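Local coordinates for protein citryl-CoA lyase (Hydrogenobacter thermophilus, PDB 6HXP) that probably cleaves citryl-CoA into acetyl-CoA and oxaloacetate, and binds coenzyme A in a largely helical fold of the citrate synthase family, at residues G100-D105 with N187-I192; M107-E112 with P135-R140; R52-M57 with K207-I212. One frame throughout, in Å; residues are numbered along the deposited sequence.

Contact 1 of 3, residues G100-D105 with N187-I192. With COA (coenzyme A), chain B.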
loop_
_atom_site.group_PDB
_atom_site.type_symbol
_atom_site.label_atom_id
_atom_site.label_comp_id
_atom_site.label_asym_id
_atom_site.label_seq_id
_atom_site.Cartn_x
_atom_site.Cartn_y
_atom_site.Cartn_z
ATOM N N GLY A 100 15.000 -6.168 -4.206
ATOM C CA GLY A 100 15.086 -5.067 -5.180
ATOM C C GLY A 100 16.110 -4.013 -4.846
ATOM O O GLY A 100 16.694 -3.399 -5.753
ATOM N N GLY A 101 16.374 -3.828 -3.560
ATOM C CA GLY A 101 17.379 -2.854 -3.130
ATOM C C GLY A 101 18.773 -3.112 -3.640
ATOM O O GLY A 101 19.558 -2.178 -3.810
ATOM N N ALA A 102 19.102 -4.379 -3.939
ATOM C CA ALA A 102 20.438 -4.688 -4.464
ATOM C C ALA A 102 20.678 -4.001 -5.780
ATOM O O ALA A 102 21.820 -3.762 -6.116
ATOM C CB ALA A 102 20.595 -6.184 -4.628
ATOM N N LEU A 103 19.626 -3.687 -6.554
ATOM C CA LEU A 103 19.835 -2.950 -7.825
ATOM C C LEU A 103 20.378 -1.562 -7.559
ATOM O O LEU A 103 21.281 -1.129 -8.264
ATOM C CB LEU A 103 18.529 -2.831 -8.587
ATOM C CG LEU A 103 18.014 -4.164 -9.088
ATOM C CD1 LEU A 103 16.560 -4.096 -9.266
ATOM C CD2 LEU A 103 18.674 -4.514 -10.388
ATOM N N GLU A 104 19.831 -0.860 -6.567
ATOM C CA GLU A 104 20.359 0.450 -6.180
ATOM C C GLU A 104 21.803 0.329 -5.702
ATOM O O GLU A 104 22.677 1.085 -6.129
ATOM C CB GLU A 104 19.530 1.083 -5.060
ATOM C CG GLU A 104 18.082 1.408 -5.373
ATOM C CD GLU A 104 17.216 1.812 -4.171
ATOM O OE1 GLU A 104 17.672 1.704 -3.007
ATOM O OE2 GLU A 104 16.049 2.213 -4.387
ATOM N N ASP A 105 22.051 -0.643 -4.802
ATOM C CA ASP A 105 23.362 -0.813 -4.225
ATOM C C ASP A 105 24.407 -1.170 -5.278
ATOM O O ASP A 105 25.520 -0.662 -5.223
ATOM C CB ASP A 105 23.343 -1.872 -3.126
ATOM C CG ASP A 105 22.356 -1.574 -2.002
ATOM O OD1 ASP A 105 22.057 -0.377 -1.773
ATOM O OD2 ASP A 105 21.893 -2.532 -1.366
ATOM N N ASN A 187 25.442 -11.674 -10.484
ATOM C CA ASN A 187 24.050 -12.112 -10.565
ATOM C C ASN A 187 23.230 -11.155 -11.384
ATOM O O ASN A 187 23.696 -10.062 -11.771
ATOM C CB ASN A 187 23.441 -12.392 -9.172
ATOM C CG ASN A 187 23.275 -11.179 -8.304
ATOM O OD1 ASN A 187 22.799 -10.137 -8.751
ATOM N ND2 ASN A 187 23.563 -11.334 -7.002
ATOM N N VAL A 188 21.976 -11.519 -11.681
ATOM C CA VAL A 188 21.149 -10.702 -12.553
ATOM C C VAL A 188 20.916 -9.287 -12.018
ATOM O O VAL A 188 20.802 -8.331 -12.795
ATOM C CB VAL A 188 19.829 -11.436 -12.903
ATOM C CG1 VAL A 188 18.871 -11.508 -11.693
ATOM C CG2 VAL A 188 19.174 -10.818 -14.115
ATOM N N ASP A 189 20.944 -9.103 -10.686
ATOM C CA ASP A 189 20.801 -7.742 -10.141
ATOM C C ASP A 189 22.035 -6.916 -10.536
ATOM O O ASP A 189 21.907 -5.759 -10.939
ATOM C CB ASP A 189 20.724 -7.725 -8.602
ATOM C CG ASP A 189 19.519 -8.381 -7.999
ATOM O OD1 ASP A 189 18.460 -8.352 -8.637
ATOM O OD2 ASP A 189 19.634 -8.901 -6.849
ATOM N N GLY A 190 23.219 -7.501 -10.387
ATOM C CA GLY A 190 24.441 -6.814 -10.775
ATOM C C GLY A 190 24.466 -6.538 -12.277
ATOM O O GLY A 190 24.930 -5.486 -12.723
ATOM N N ALA A 191 23.976 -7.498 -13.095
ATOM C CA ALA A 191 23.944 -7.344 -14.572
ATOM C C ALA A 191 23.035 -6.178 -14.992
ATOM O O ALA A 191 23.449 -5.299 -15.766
ATOM C CB ALA A 191 23.460 -8.623 -15.211
ATOM N N ILE A 192 21.825 -6.126 -14.440
ATOM C CA ILE A 192 20.915 -5.015 -14.744
ATOM C C ILE A 192 21.497 -3.711 -14.239
ATOM O O ILE A 192 21.458 -2.686 -14.920
ATOM C CB ILE A 192 19.536 -5.321 -14.144
ATOM C CG1 ILE A 192 18.908 -6.494 -14.913
ATOM C CG2 ILE A 192 18.675 -4.096 -14.187
ATOM C CD1 ILE A 192 17.670 -7.000 -14.296
HETATM N N1A COA B . 30.382 -10.338 -1.505
HETATM C C2A COA B . 31.337 -10.827 -0.704
HETATM N N3A COA B . 31.387 -12.015 -0.091
HETATM C C4A COA B . 30.298 -12.746 -0.364
HETATM C C5A COA B . 29.229 -12.373 -1.163
HETATM C C6A COA B . 29.295 -11.100 -1.764
HETATM N N6A COA B . 28.359 -10.622 -2.588
HETATM N N7A COA B . 28.290 -13.390 -1.232
HETATM C C8A COA B . 28.809 -14.342 -0.497
HETATM N N9A COA B . 30.025 -14.027 0.052
HETATM C C1B COA B . 30.911 -14.893 0.831
HETATM C C2B COA B . 30.214 -16.006 1.634
HETATM O O2B COA B . 30.066 -15.614 2.995
HETATM C C3B COA B . 31.217 -17.145 1.476
HETATM O O3B COA B . 32.355 -16.927 2.341
HETATM P P3B COA B . 33.324 -18.070 2.971
HETATM O O7A COA B . 32.857 -19.447 2.613
HETATM O O8A COA B . 34.731 -17.768 2.445
HETATM O O9A COA B . 33.320 -17.816 4.483
HETATM C C4B COA B . 31.711 -16.950 0.048
HETATM O O4B COA B . 31.819 -15.516 -0.065
HETATM C C5B COA B . 30.815 -17.460 -1.054
HETATM O O5B COA B . 30.302 -18.768 -0.727
HETATM P P1A COA B . 28.914 -19.315 -1.369
HETATM O O1A COA B . 28.524 -20.598 -0.743
HETATM O O2A COA B . 29.146 -19.394 -2.879
HETATM O O3A COA B . 27.801 -18.202 -1.123
HETATM P P2A COA B . 26.487 -18.167 -0.225
HETATM O O4A COA B . 25.666 -19.377 -0.463
HETATM O O5A COA B . 26.955 -18.014 1.224
HETATM O O6A COA B . 25.691 -16.784 -0.572
HETATM C CBP COA B . 23.747 -15.481 -1.240
HETATM C CCP COA B . 24.478 -16.816 -1.347
HETATM C CDP COA B . 22.831 -15.340 -2.466
HETATM C CEP COA B . 22.879 -15.512 0.025
HETATM C CAP COA B . 24.706 -14.265 -1.157
HETATM O OAP COA B . 25.841 -14.381 -2.001
HETATM C C9P COA B . 24.018 -12.921 -1.378
HETATM O O9P COA B . 23.403 -12.379 -0.463
HETATM N N8P COA B . 24.159 -12.368 -2.586
HETATM C C7P COA B . 23.699 -11.020 -2.897
HETATM C C6P COA B . 24.603 -9.962 -2.294
HETATM C C5P COA B . 23.974 -8.589 -2.306
HETATM O O5P COA B . 23.626 -8.059 -3.359
HETATM N N4P COA B . 23.858 -7.995 -1.117
HETATM C C3P COA B . 23.801 -6.551 -0.931
HETATM C C2P COA B . 22.484 -5.926 -1.352
HETATM S S1P COA B . 21.166 -6.765 -0.431
#

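Contact 2 of 3, residues M107-E112 with P135-R140. With COA (coenzyme A), chain B.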
loop_
_atom_site.group_PDB
_atom_site.type_symbol
_atom_site.label_atom_id
_atom_site.label_comp_id
_atom_site.label_asym_id
_atom_site.label_seq_id
_atom_site.Cartn_x
_atom_site.Cartn_y
_atom_site.Cartn_z
ATOM N N MET A 107 24.241 -0.590 -8.540
ATOM C CA MET A 107 24.498 0.545 -9.434
ATOM C C MET A 107 25.450 1.531 -8.781
ATOM O O MET A 107 26.331 2.054 -9.445
ATOM C CB MET A 107 23.197 1.269 -9.796
ATOM C CG MET A 107 22.344 0.520 -10.812
ATOM S SD MET A 107 20.862 1.424 -11.285
ATOM C CE MET A 107 21.553 2.726 -12.353
ATOM N N ARG A 108 25.287 1.798 -7.477
ATOM C CA ARG A 108 26.192 2.743 -6.802
ATOM C C ARG A 108 27.614 2.194 -6.783
ATOM O O ARG A 108 28.572 2.907 -7.075
ATOM C CB ARG A 108 25.680 2.975 -5.379
ATOM C CG ARG A 108 26.382 4.097 -4.674
ATOM C CD ARG A 108 25.798 4.314 -3.295
ATOM N NE ARG A 108 26.320 5.571 -2.747
ATOM C CZ ARG A 108 25.954 6.087 -1.580
ATOM N NH1 ARG A 108 25.116 5.429 -0.790
ATOM N NH2 ARG A 108 26.445 7.253 -1.180
ATOM N N PHE A 109 27.748 0.905 -6.452
ATOM C CA PHE A 109 29.055 0.251 -6.394
ATOM C C PHE A 109 29.763 0.275 -7.774
ATOM O O PHE A 109 30.941 0.628 -7.855
ATOM C CB PHE A 109 28.877 -1.206 -5.940
ATOM C CG PHE A 109 30.113 -2.052 -6.106
ATOM C CD1 PHE A 109 31.225 -1.831 -5.325
ATOM C CD2 PHE A 109 30.173 -3.038 -7.079
ATOM C CE1 PHE A 109 32.386 -2.596 -5.497
ATOM C CE2 PHE A 109 31.325 -3.803 -7.253
ATOM C CZ PHE A 109 32.433 -3.566 -6.470
ATOM N N ILE A 110 29.050 -0.115 -8.832
ATOM C CA ILE A 110 29.598 -0.142 -10.173
ATOM C C ILE A 110 29.964 1.269 -10.640
ATOM O O ILE A 110 31.062 1.482 -11.173
ATOM C CB ILE A 110 28.642 -0.849 -11.156
ATOM C CG1 ILE A 110 28.550 -2.335 -10.807
ATOM C CG2 ILE A 110 29.116 -0.660 -12.602
ATOM C CD1 ILE A 110 27.403 -3.023 -11.441
ATOM N N GLN A 111 29.084 2.242 -10.404
ATOM C CA GLN A 111 29.376 3.610 -10.842
ATOM C C GLN A 111 30.515 4.219 -10.062
ATOM O O GLN A 111 31.398 4.831 -10.661
ATOM C CB GLN A 111 28.129 4.478 -10.776
ATOM C CG GLN A 111 27.101 4.054 -11.807
ATOM C CD GLN A 111 25.865 4.889 -11.684
ATOM O OE1 GLN A 111 25.957 6.080 -11.371
ATOM N NE2 GLN A 111 24.707 4.338 -12.042
ATOM N N GLU A 112 30.521 4.036 -8.743
ATOM C CA GLU A 112 31.616 4.579 -7.939
ATOM C C GLU A 112 32.928 3.866 -8.230
ATOM O O GLU A 112 33.980 4.506 -8.244
ATOM C CB GLU A 112 31.249 4.587 -6.444
ATOM C CG GLU A 112 30.174 5.626 -6.151
ATOM C CD GLU A 112 29.700 5.736 -4.716
ATOM O OE1 GLU A 112 30.177 4.954 -3.865
ATOM O OE2 GLU A 112 28.835 6.601 -4.446
ATOM N N PRO A 135 27.588 -5.755 -3.499
ATOM C CA PRO A 135 26.254 -5.870 -4.099
ATOM C C PRO A 135 26.249 -6.306 -5.540
ATOM O O PRO A 135 27.070 -5.835 -6.334
ATOM C CB PRO A 135 25.672 -4.452 -3.956
ATOM C CG PRO A 135 26.860 -3.586 -3.913
ATOM C CD PRO A 135 27.912 -4.353 -3.175
ATOM N N GLY A 136 25.310 -7.187 -5.874
ATOM C CA GLY A 136 25.164 -7.709 -7.227
ATOM C C GLY A 136 25.956 -8.972 -7.509
ATOM O O GLY A 136 25.971 -9.412 -8.663
ATOM N N TYR A 137 26.572 -9.598 -6.464
ATOM C CA TYR A 137 27.374 -10.795 -6.622
ATOM C C TYR A 137 26.878 -11.907 -5.724
ATOM O O TYR A 137 26.420 -11.660 -4.601
ATOM C CB TYR A 137 28.847 -10.500 -6.328
ATOM C CG TYR A 137 29.400 -9.492 -7.305
ATOM C CD1 TYR A 137 29.269 -8.130 -7.073
ATOM C CD2 TYR A 137 29.948 -9.898 -8.516
ATOM C CE1 TYR A 137 29.618 -7.195 -8.039
ATOM C CE2 TYR A 137 30.380 -8.970 -9.456
ATOM C CZ TYR A 137 30.207 -7.616 -9.217
ATOM O OH TYR A 137 30.545 -6.676 -10.157
ATOM N N GLY A 138 27.032 -13.126 -6.227
ATOM C CA GLY A 138 26.651 -14.344 -5.544
ATOM C C GLY A 138 25.265 -14.861 -5.862
ATOM O O GLY A 138 24.352 -14.098 -6.152
ATOM N N HIS A 139 25.091 -16.188 -5.745
ATOM C CA HIS A 139 23.807 -16.845 -5.989
ATOM C C HIS A 139 23.776 -18.152 -5.213
ATOM O O HIS A 139 24.810 -18.791 -5.088
ATOM C CB HIS A 139 23.627 -17.127 -7.486
ATOM C CG HIS A 139 22.222 -17.484 -7.873
ATOM N ND1 HIS A 139 21.736 -18.781 -7.735
ATOM C CD2 HIS A 139 21.246 -16.705 -8.387
ATOM C CE1 HIS A 139 20.488 -18.747 -8.189
ATOM N NE2 HIS A 139 20.156 -17.518 -8.615
ATOM N N ARG A 140 22.610 -18.536 -4.691
ATOM C CA ARG A 140 22.481 -19.782 -3.913
ATOM C C ARG A 140 22.806 -21.042 -4.725
ATOM O O ARG A 140 23.320 -22.015 -4.165
ATOM C CB ARG A 140 21.064 -19.928 -3.310
ATOM C CG ARG A 140 20.771 -19.084 -2.067
ATOM C CD ARG A 140 21.505 -19.547 -0.808
ATOM N NE ARG A 140 21.149 -20.915 -0.413
ATOM C CZ ARG A 140 22.023 -21.857 -0.062
ATOM N NH1 ARG A 140 23.325 -21.595 -0.048
ATOM N NH2 ARG A 140 21.602 -23.069 0.277
HETATM N N1A COA B . 30.382 -10.338 -1.505
HETATM C C2A COA B . 31.337 -10.827 -0.704
HETATM N N3A COA B . 31.387 -12.015 -0.091
HETATM C C4A COA B . 30.298 -12.746 -0.364
HETATM C C5A COA B . 29.229 -12.373 -1.163
HETATM C C6A COA B . 29.295 -11.100 -1.764
HETATM N N6A COA B . 28.359 -10.622 -2.588
HETATM N N7A COA B . 28.290 -13.390 -1.232
HETATM C C8A COA B . 28.809 -14.342 -0.497
HETATM N N9A COA B . 30.025 -14.027 0.052
HETATM C C1B COA B . 30.911 -14.893 0.831
HETATM C C2B COA B . 30.214 -16.006 1.634
HETATM O O2B COA B . 30.066 -15.614 2.995
HETATM C C3B COA B . 31.217 -17.145 1.476
HETATM O O3B COA B . 32.355 -16.927 2.341
HETATM P P3B COA B . 33.324 -18.070 2.971
HETATM O O7A COA B . 32.857 -19.447 2.613
HETATM O O8A COA B . 34.731 -17.768 2.445
HETATM O O9A COA B . 33.320 -17.816 4.483
HETATM C C4B COA B . 31.711 -16.950 0.048
HETATM O O4B COA B . 31.819 -15.516 -0.065
HETATM C C5B COA B . 30.815 -17.460 -1.054
HETATM O O5B COA B . 30.302 -18.768 -0.727
HETATM P P1A COA B . 28.914 -19.315 -1.369
HETATM O O1A COA B . 28.524 -20.598 -0.743
HETATM O O2A COA B . 29.146 -19.394 -2.879
HETATM O O3A COA B . 27.801 -18.202 -1.123
HETATM P P2A COA B . 26.487 -18.167 -0.225
HETATM O O4A COA B . 25.666 -19.377 -0.463
HETATM O O5A COA B . 26.955 -18.014 1.224
HETATM O O6A COA B . 25.691 -16.784 -0.572
HETATM C CBP COA B . 23.747 -15.481 -1.240
HETATM C CCP COA B . 24.478 -16.816 -1.347
HETATM C CDP COA B . 22.831 -15.340 -2.466
HETATM C CEP COA B . 22.879 -15.512 0.025
HETATM C CAP COA B . 24.706 -14.265 -1.157
HETATM O OAP COA B . 25.841 -14.381 -2.001
HETATM C C9P COA B . 24.018 -12.921 -1.378
HETATM O O9P COA B . 23.403 -12.379 -0.463
HETATM N N8P COA B . 24.159 -12.368 -2.586
HETATM C C7P COA B . 23.699 -11.020 -2.897
HETATM C C6P COA B . 24.603 -9.962 -2.294
HETATM C C5P COA B . 23.974 -8.589 -2.306
HETATM O O5P COA B . 23.626 -8.059 -3.359
HETATM N N4P COA B . 23.858 -7.995 -1.117
HETATM C C3P COA B . 23.801 -6.551 -0.931
HETATM C C2P COA B . 22.484 -5.926 -1.352
HETATM S S1P COA B . 21.166 -6.765 -0.431
#

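Contact 3 of 3, residues R52-M57 with K207-I212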
loop_
_atom_site.group_PDB
_atom_site.type_symbol
_atom_site.label_atom_id
_atom_site.label_comp_id
_atom_site.label_asym_id
_atom_site.label_seq_id
_atom_site.Cartn_x
_atom_site.Cartn_y
_atom_site.Cartn_z
ATOM N N ARG A 52 17.234 -1.429 -27.492
ATOM C CA ARG A 52 17.299 -2.892 -27.429
ATOM C C ARG A 52 17.675 -3.380 -26.043
ATOM O O ARG A 52 17.135 -4.386 -25.552
ATOM C CB ARG A 52 18.318 -3.383 -28.461
ATOM C CG ARG A 52 17.750 -3.197 -29.851
ATOM C CD ARG A 52 18.675 -3.570 -30.986
ATOM N NE ARG A 52 18.035 -3.271 -32.272
ATOM C CZ ARG A 52 18.268 -3.919 -33.408
ATOM N NH1 ARG A 52 19.136 -4.922 -33.443
ATOM N NH2 ARG A 52 17.638 -3.563 -34.521
ATOM N N MET A 53 18.612 -2.710 -25.370
ATOM C CA MET A 53 18.999 -3.153 -24.039
ATOM C C MET A 53 17.880 -2.941 -23.050
ATOM O O MET A 53 17.719 -3.729 -22.121
ATOM C CB MET A 53 20.291 -2.477 -23.568
ATOM C CG MET A 53 21.507 -2.920 -24.311
ATOM S SD MET A 53 21.793 -4.686 -24.342
ATOM C CE MET A 53 21.874 -5.041 -22.686
ATOM N N MET A 54 17.115 -1.845 -23.192
ATOM C CA MET A 54 16.003 -1.619 -22.253
ATOM C C MET A 54 14.922 -2.701 -22.433
ATOM O O MET A 54 14.389 -3.201 -21.447
ATOM C CB MET A 54 15.412 -0.222 -22.490
ATOM C CG MET A 54 14.318 0.173 -21.514
ATOM S SD MET A 54 14.751 0.171 -19.728
ATOM C CE MET A 54 15.225 1.832 -19.569
ATOM N N GLU A 55 14.598 -3.073 -23.676
ATOM C CA GLU A 55 13.633 -4.152 -23.908
ATOM C C GLU A 55 14.149 -5.419 -23.198
ATOM O O GLU A 55 13.390 -6.083 -22.495
ATOM C CB GLU A 55 13.467 -4.523 -25.389
ATOM C CG GLU A 55 13.035 -3.395 -26.342
ATOM C CD GLU A 55 11.567 -3.049 -26.458
ATOM O OE1 GLU A 55 10.782 -3.588 -25.644
ATOM O OE2 GLU A 55 11.227 -2.137 -27.261
ATOM N N ALA A 56 15.423 -5.741 -23.370
ATOM C CA ALA A 56 15.972 -6.973 -22.784
ATOM C C ALA A 56 15.993 -6.948 -21.268
ATOM O O ALA A 56 15.686 -7.965 -20.621
ATOM C CB ALA A 56 17.374 -7.211 -23.311
ATOM N N MET A 57 16.371 -5.798 -20.652
ATOM C CA MET A 57 16.401 -5.710 -19.170
ATOM C C MET A 57 15.015 -5.913 -18.620
ATOM O O MET A 57 14.822 -6.617 -17.628
ATOM C CB MET A 57 16.812 -4.296 -18.642
ATOM C CG MET A 57 18.214 -3.862 -18.794
ATOM S SD MET A 57 18.228 -1.992 -18.639
ATOM C CE MET A 57 17.158 -1.765 -17.186
ATOM N N LYS A 207 15.757 0.501 -8.385
ATOM C CA LYS A 207 14.579 -0.303 -8.128
ATOM C C LYS A 207 13.500 -0.005 -9.160
ATOM O O LYS A 207 12.642 -0.839 -9.429
ATOM C CB LYS A 207 14.090 0.023 -6.688
ATOM C CG LYS A 207 13.519 -1.051 -5.919
ATOM C CD LYS A 207 13.164 -0.491 -4.513
ATOM C CE LYS A 207 14.127 -0.807 -3.432
ATOM N NZ LYS A 207 13.400 -0.725 -2.166
ATOM N N GLY A 208 13.504 1.197 -9.764
ATOM C CA GLY A 208 12.503 1.536 -10.769
ATOM C C GLY A 208 12.447 0.586 -11.919
ATOM O O GLY A 208 11.366 0.263 -12.419
ATOM N N PHE A 209 13.623 0.125 -12.382
ATOM C CA PHE A 209 13.650 -0.808 -13.502
ATOM C C PHE A 209 12.995 -2.126 -13.133
ATOM O O PHE A 209 12.243 -2.720 -13.951
ATOM C CB PHE A 209 15.076 -1.020 -14.029
ATOM C CG PHE A 209 15.731 0.294 -14.400
ATOM C CD1 PHE A 209 15.254 1.054 -15.459
ATOM C CD2 PHE A 209 16.758 0.819 -13.617
ATOM C CE1 PHE A 209 15.843 2.293 -15.759
ATOM C CE2 PHE A 209 17.318 2.042 -13.914
ATOM C CZ PHE A 209 16.828 2.779 -14.949
ATOM N N PHE A 210 13.264 -2.590 -11.929
ATOM C CA PHE A 210 12.672 -3.818 -11.402
ATOM C C PHE A 210 11.187 -3.705 -11.239
ATOM O O PHE A 210 10.435 -4.559 -11.720
ATOM C CB PHE A 210 13.334 -4.201 -10.088
ATOM C CG PHE A 210 12.910 -5.530 -9.539
ATOM C CD1 PHE A 210 13.071 -6.687 -10.285
ATOM C CD2 PHE A 210 12.422 -5.648 -8.257
ATOM C CE1 PHE A 210 12.729 -7.931 -9.758
ATOM C CE2 PHE A 210 12.067 -6.897 -7.743
ATOM C CZ PHE A 210 12.168 -8.014 -8.505
ATOM N N ILE A 211 10.729 -2.578 -10.712
ATOM C CA ILE A 211 9.294 -2.398 -10.555
ATOM C C ILE A 211 8.586 -2.400 -11.877
ATOM O O ILE A 211 7.560 -3.057 -12.069
ATOM C CB ILE A 211 9.034 -1.074 -9.805
ATOM C CG1 ILE A 211 9.537 -1.147 -8.344
ATOM C CG2 ILE A 211 7.513 -0.735 -9.832
ATOM C CD1 ILE A 211 9.761 0.149 -7.735
ATOM N N ILE A 212 9.087 -1.614 -12.839
ATOM C CA ILE A 212 8.433 -1.511 -14.133
ATOM C C ILE A 212 8.386 -2.882 -14.829
ATOM O O ILE A 212 7.357 -3.221 -15.403
ATOM C CB ILE A 212 9.172 -0.485 -15.006
ATOM C CG1 ILE A 212 8.949 0.901 -14.461
ATOM C CG2 ILE A 212 8.726 -0.579 -16.492
ATOM C CD1 ILE A 212 9.931 1.971 -15.009
#

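Contact 1 of 3, residues G100-D105 with N187-I192
Leu103 has CG anti to its own carbonyl carbon (chi1 -67°), and chi2 of 155° sets CD1 roughly anti to CA, which turns the other methyl, CD2, toward helix 188-198. CD2 lies 3.5 Å from Asp189 O and 3.8 Å from CG2 of Ile192, so one branch covers both a backbone carbonyl and a methyl branch. The Leu103-Ile192 contact is apolar and the side chains cross obliquely. One turn earlier, Asp189 directs its carboxylate at Ala102, where OD2 and CB meet in van der Waals contact at 3.6 Å. The same Ala102 CB is 3.8 Å from O5P of coenzyme A, and Asp105 OD2 is 3.4 Å from C2P, next to the thiol end of the ligand. The start of helix 101-116 thus forms a wall of the pantetheine pocket. Asn187 is the N-cap of the second helix: its OD1 accepts from Gly190 N at 3.1 Å and, weakly, from Asp189 N, while ND2 donates to Gly138 O in the coenzyme-binding loop. The short helical segments cross at -48° with axes 8.5 Å apart. Leu103 also packs on Phe210 of helix 206-228, and Ile192 on Leu152 of helix 147-158.

Contact 2 of 3, residues M107-E112 with P135-R140
Phe109 reaches from helix 101-116 to Pro135 and Tyr137 of the coenzyme-binding loop. At the base of its side chain, CB touches CG of the Pro135 ring at 3.7 Å; Pro135 O is buried without a polar partner. From there CG stands anti to the backbone N (chi1 168°), which carries the ring past the proline toward Tyr137. On the ring, Phe109 CD2 approaches Tyr137 CE1 to 4.3 Å, and Phe109 CE2, one atom further out, comes to 3.9 Å from the same Tyr137 CE1. The two aromatic side chains cross at about a right angle. Tyr137 OH, 4.2 Å from Phe109 CE2, has its polar partner elsewhere, in a hydrogen bond with Ala169 O that pins the outer end of the ring. Behind this apolar backing the loop turns its backbone to the ligand: Gly136 N donates to O5P of coenzyme A over 3.1 Å in a nearly straight bond (168°), and Tyr137 O accepts from the adenine N6A at 3.0 Å. Further along, Arg140 NH1 meets the phosphate oxygen O4A at 3.3 Å, the oxygen lying at the edge of the guanidinium and in its plane, although this side chain is poorly ordered. The loop is held between the cofactor and the helices: Tyr137 rests on Val172, Ala173 and Ile176 of helix 164-180, Phe109 meets Tyr127 of helix 120-129 edge-to-face, and Met107 and Ile110 pack on helix 188-198.

Contact 3 of 3, residues R52-M57 with K207-I212
Buried packing joins helix 48-60 to helix 206-228: Met54 and Met57, one turn apart, bring their terminal methyls to the ring of Phe209. Each methionine has two conformers, and the distances hold for the one described. Met57 CE lies 3.7 Å from Phe209 CG and 3.8 Å from CD1, near the root of the ring. Met54 CE comes in further out, 3.9 Å from Phe209 CE1, and its chain runs at about a right angle to the phenylalanine side chain. Its sulfur SD is 5.5 Å from the Phe209 ring centroid and 62° off the ring normal, an oblique and, given the second conformer, tentative Met-aromatic contact. With CG anti to the backbone N (chi1 -176°), Met54 bends at chi2 and chi3, which turns its methyl to the ring. Within the helical citrate synthase fold, this is mainly apolar packing away from the coenzyme A site. Phe209 has further neighbours, meeting Phe201 edge-to-face and touching Leu41 of helix 33-42 and Ala196 of helix 188-198. Met57 also packs on Ile192 and Ile195 of that last helix. On another side of helix 48-60, Glu55 OE1 is hydrogen-bonded to Phe33 N of the second subunit.

In the fold
From the N terminus, helix 48-60 opens contact 3, whose loop of 149 residues closes only when helix 206-228 returns. Within it, helix 101-116 starts contact 1, closed by helix 188-198 with 81 residues between its segments. A single residue beyond 100-105 on the same helix, contact 2 begins; its loop of 22 residues closes first, at 135-140. The three loops nest and none cross. Contacts 1 and 2 sit about 6 Å apart between centres, joined by Asn187, whose backbone N probably bonds Gly136 O, and both touch coenzyme A. Contact 3 lies farther from the ligand but touches contact 1, with Lys207 beside Glu104, tying the pocket helices to helix 206-228 and through it to helix 48-60.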